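Local coordinates for protein motility-associated killing factor MakB (Vibrio cholerae serotype O1, PDB 6W1W) that probably acts as one subunit of a three-component cytotoxin structurally similar to alpha-pore-forming toxins, at residues Y20-G25 against F273-D278. Sequence-based numbering, arbitrary orientation.
Sequences YTDFLG and FLKIDD
OD1 of D22 lies against CG of K275, 3.3 Å away, and also has a weak hydrogen bond with OG of S279, which is weakly bonded to the backbone O of K275 as well. Between the two segments themselves there is no hydrogen bond, so contact is made through carbon and the flank of the carboxylate. D22 has its CG anti to its carbonyl carbon (chi1 -72°), and its carboxylate lies obliquely across the first two methylenes of K275, OD2 of D22 approaching CB of K275 at 3.1 Å. The lysine leaves its backbone on the D22 side, with CG anti to N (chi1 -166°), then bends at each later torsion and carries its ammonium away. NZ of K275 forms a salt bridge with OD2 of D278 (3.1 Å), met on the anti side and 25° out of the carboxylate plane. With NZ of K275 still 5.8 Å from OD1 of D22, the lysine would at most temper the charge of this buried aspartate at a distance. Nearer the backbone of D22, its CB packs on I276, 3.7 Å from CG1, with the CD1 methyl alongside. The contact joins helix 9-35 to 273-278, which runs into helix 276-302, within the elongated helical bundle; the two short segments run in roughly opposite directions. Helix 100-151 closes the same neighbourhood: its F128 touches I276 and meets the ring of F23 edge-to-face, F73 of helix 69-90 also reaches F23, and Y132 packs against F273 and L274.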
ATOM      1  N   TYR A  20      -7.756  -0.977  -2.259  1.00112.01           N
ATOM      2  CA  TYR A  20      -7.381   0.137  -1.393  1.00123.38           C
ATOM      3  C   TYR A  20      -6.309  -0.290  -0.399  1.00130.12           C
ATOM      4  O   TYR A  20      -5.318   0.420  -0.194  1.00131.15           O
ATOM      5  CB  TYR A  20      -8.622   0.667  -0.672  1.00131.98           C
ATOM      6  CG  TYR A  20      -8.378   1.801   0.306  1.00129.39           C
ATOM      7  CD1 TYR A  20      -7.597   2.897  -0.037  1.00130.50           C
ATOM      8  CD2 TYR A  20      -8.968   1.788   1.564  1.00128.38           C
ATOM      9  CE1 TYR A  20      -7.391   3.939   0.858  1.00138.96           C
ATOM     10  CE2 TYR A  20      -8.770   2.823   2.463  1.00135.83           C
ATOM     11  CZ  TYR A  20      -7.983   3.895   2.109  1.00134.29           C
ATOM     12  OH  TYR A  20      -7.791   4.922   3.010  1.00107.31           O
ATOM     13  N   THR A  21      -6.494  -1.457   0.226  1.00128.02           N
ATOM     14  CA  THR A  21      -5.480  -2.000   1.127  1.00124.77           C
ATOM     15  C   THR A  21      -4.144  -2.163   0.413  1.00139.05           C
ATOM     16  O   THR A  21      -3.099  -1.729   0.914  1.00145.53           O
ATOM     17  CB  THR A  21      -5.952  -3.340   1.700  1.00122.21           C
ATOM     18  OG1 THR A  21      -7.011  -3.114   2.639  1.00123.80           O
ATOM     19  CG2 THR A  21      -4.799  -4.079   2.384  1.00116.29           C
ATOM     20  N   ASP A  22      -4.161  -2.775  -0.774  1.00140.29           N
ATOM     21  CA  ASP A  22      -2.935  -2.948  -1.545  1.00142.46           C
ATOM     22  C   ASP A  22      -2.394  -1.636  -2.090  1.00129.70           C
ATOM     23  O   ASP A  22      -1.242  -1.597  -2.531  1.00118.90           O
ATOM     24  CB  ASP A  22      -3.167  -3.933  -2.690  1.00153.53           C
ATOM     25  CG  ASP A  22      -3.318  -5.357  -2.202  1.00165.80           C
ATOM     26  OD1 ASP A  22      -4.337  -6.003  -2.529  1.00165.45           O
ATOM     27  OD2 ASP A  22      -2.421  -5.821  -1.468  1.00171.01           O
ATOM     28  N   PHE A  23      -3.191  -0.570  -2.071  1.00125.46           N
ATOM     29  CA  PHE A  23      -2.665   0.748  -2.404  1.00124.61           C
ATOM     30  C   PHE A  23      -1.953   1.367  -1.209  1.00141.66           C
ATOM     31  O   PHE A  23      -0.855   1.917  -1.348  1.00153.68           O
ATOM     32  CB  PHE A  23      -3.792   1.664  -2.877  1.00123.32           C
ATOM     33  CG  PHE A  23      -3.515   2.339  -4.185  1.00137.96           C
ATOM     34  CD1 PHE A  23      -2.671   3.437  -4.253  1.00147.73           C
ATOM     35  CD2 PHE A  23      -4.106   1.878  -5.353  1.00132.57           C
ATOM     36  CE1 PHE A  23      -2.420   4.058  -5.464  1.00161.10           C
ATOM     37  CE2 PHE A  23      -3.858   2.495  -6.564  1.00138.41           C
ATOM     38  CZ  PHE A  23      -3.016   3.583  -6.621  1.00157.47           C
ATOM     39  N   LEU A  24      -2.570   1.281  -0.025  1.00129.08           N
ATOM     40  CA  LEU A  24      -1.991   1.875   1.176  1.00106.28           C
ATOM     41  C   LEU A  24      -0.666   1.213   1.531  1.00121.09           C
ATOM     42  O   LEU A  24       0.345   1.894   1.743  1.00141.51           O
ATOM     43  CB  LEU A  24      -2.977   1.762   2.339  1.00 95.47           C
ATOM     44  CG  LEU A  24      -4.320   2.464   2.137  1.00109.87           C
ATOM     45  CD1 LEU A  24      -5.386   1.826   3.011  1.00109.94           C
ATOM     46  CD2 LEU A  24      -4.193   3.952   2.430  1.00103.31           C
ATOM     47  N   GLY A  25      -0.654  -0.123   1.600  1.00109.85           N
ATOM     48  CA  GLY A  25       0.576  -0.843   1.890  1.00119.36           C
ATOM     49  C   GLY A  25       1.669  -0.589   0.876  1.00121.66           C
ATOM     50  O   GLY A  25       2.844  -0.871   1.144  1.00113.77           O
ATOM     51  N   PHE A 273       3.298  -5.766  -2.992  1.00128.77           N
ATOM     52  CA  PHE A 273       2.926  -5.418  -4.361  1.00126.00           C
ATOM     53  C   PHE A 273       2.266  -6.594  -5.070  1.00123.96           C
ATOM     54  O   PHE A 273       1.336  -6.405  -5.863  1.00119.38           O
ATOM     55  CB  PHE A 273       4.156  -4.972  -5.155  1.00129.16           C
ATOM     56  CG  PHE A 273       4.600  -3.561  -4.883  1.00130.09           C
ATOM     57  CD1 PHE A 273       5.446  -3.273  -3.819  1.00126.97           C
ATOM     58  CD2 PHE A 273       4.206  -2.526  -5.717  1.00124.09           C
ATOM     59  CE1 PHE A 273       5.872  -1.977  -3.576  1.00129.20           C
ATOM     60  CE2 PHE A 273       4.627  -1.224  -5.481  1.00129.02           C
ATOM     61  CZ  PHE A 273       5.462  -0.950  -4.407  1.00137.02           C
ATOM     62  N   LEU A 274       2.738  -7.815  -4.802  1.00111.03           N
ATOM     63  CA  LEU A 274       2.263  -8.984  -5.535  1.00112.79           C
ATOM     64  C   LEU A 274       0.780  -9.255  -5.315  1.00125.30           C
ATOM     65  O   LEU A 274       0.160  -9.942  -6.134  1.00129.79           O
ATOM     66  CB  LEU A 274       3.075 -10.219  -5.145  1.00111.00           C
ATOM     67  CG  LEU A 274       4.494 -10.321  -5.712  1.00116.23           C
ATOM     68  CD1 LEU A 274       5.194 -11.553  -5.167  1.00108.02           C
ATOM     69  CD2 LEU A 274       4.460 -10.349  -7.231  1.00109.81           C
ATOM     70  N   LYS A 275       0.198  -8.739  -4.229  1.00130.56           N
ATOM     71  CA  LYS A 275      -1.231  -8.912  -4.003  1.00138.52           C
ATOM     72  C   LYS A 275      -2.063  -8.067  -4.963  1.00139.16           C
ATOM     73  O   LYS A 275      -3.244  -8.367  -5.170  1.00135.39           O
ATOM     74  CB  LYS A 275      -1.567  -8.576  -2.547  1.00146.53           C
ATOM     75  CG  LYS A 275      -2.953  -9.020  -2.082  1.00154.19           C
ATOM     76  CD  LYS A 275      -2.909 -10.315  -1.268  1.00155.15           C
ATOM     77  CE  LYS A 275      -2.740 -11.552  -2.148  1.00151.95           C
ATOM     78  NZ  LYS A 275      -3.856 -11.720  -3.124  1.00138.75           N
ATOM     79  N   ILE A 276      -1.472  -7.028  -5.560  1.00148.01           N
ATOM     80  CA  ILE A 276      -2.173  -6.256  -6.584  1.00143.28           C
ATOM     81  C   ILE A 276      -2.477  -7.129  -7.793  1.00138.82           C
ATOM     82  O   ILE A 276      -3.540  -7.008  -8.415  1.00139.13           O
ATOM     83  CB  ILE A 276      -1.353  -5.008  -6.971  1.00133.92           C
ATOM     84  CG1 ILE A 276      -1.803  -3.797  -6.155  1.00127.82           C
ATOM     85  CG2 ILE A 276      -1.452  -4.713  -8.467  1.00132.97           C
ATOM     86  CD1 ILE A 276      -3.226  -3.370  -6.441  1.00134.14           C
ATOM     87  N   ASP A 277      -1.567  -8.048  -8.125  1.00135.18           N
ATOM     88  CA  ASP A 277      -1.769  -8.971  -9.237  1.00137.19           C
ATOM     89  C   ASP A 277      -2.929  -9.936  -9.014  1.00136.06           C
ATOM     90  O   ASP A 277      -3.159 -10.803  -9.865  1.00129.12           O
ATOM     91  CB  ASP A 277      -0.480  -9.749  -9.505  1.00139.37           C
ATOM     92  CG  ASP A 277       0.631  -8.865 -10.042  1.00149.61           C
ATOM     93  OD1 ASP A 277       0.444  -7.631 -10.078  1.00152.97           O
ATOM     94  OD2 ASP A 277       1.687  -9.405 -10.437  1.00146.69           O
ATOM     95  N   ASP A 278      -3.653  -9.812  -7.901  1.00138.85           N
ATOM     96  CA  ASP A 278      -4.888 -10.547  -7.660  1.00140.05           C
ATOM     97  C   ASP A 278      -6.092  -9.648  -7.428  1.00130.34           C
ATOM     98  O   ASP A 278      -7.212 -10.050  -7.756  1.00134.94           O
ATOM     99  CB  ASP A 278      -4.732 -11.483  -6.449  1.00149.71           C
ATOM    100  CG  ASP A 278      -3.719 -12.585  -6.689  1.00157.04           C
ATOM    101  OD1 ASP A 278      -3.823 -13.285  -7.721  1.00155.70           O
ATOM    102  OD2 ASP A 278      -2.818 -12.750  -5.838  1.00155.86           O
TER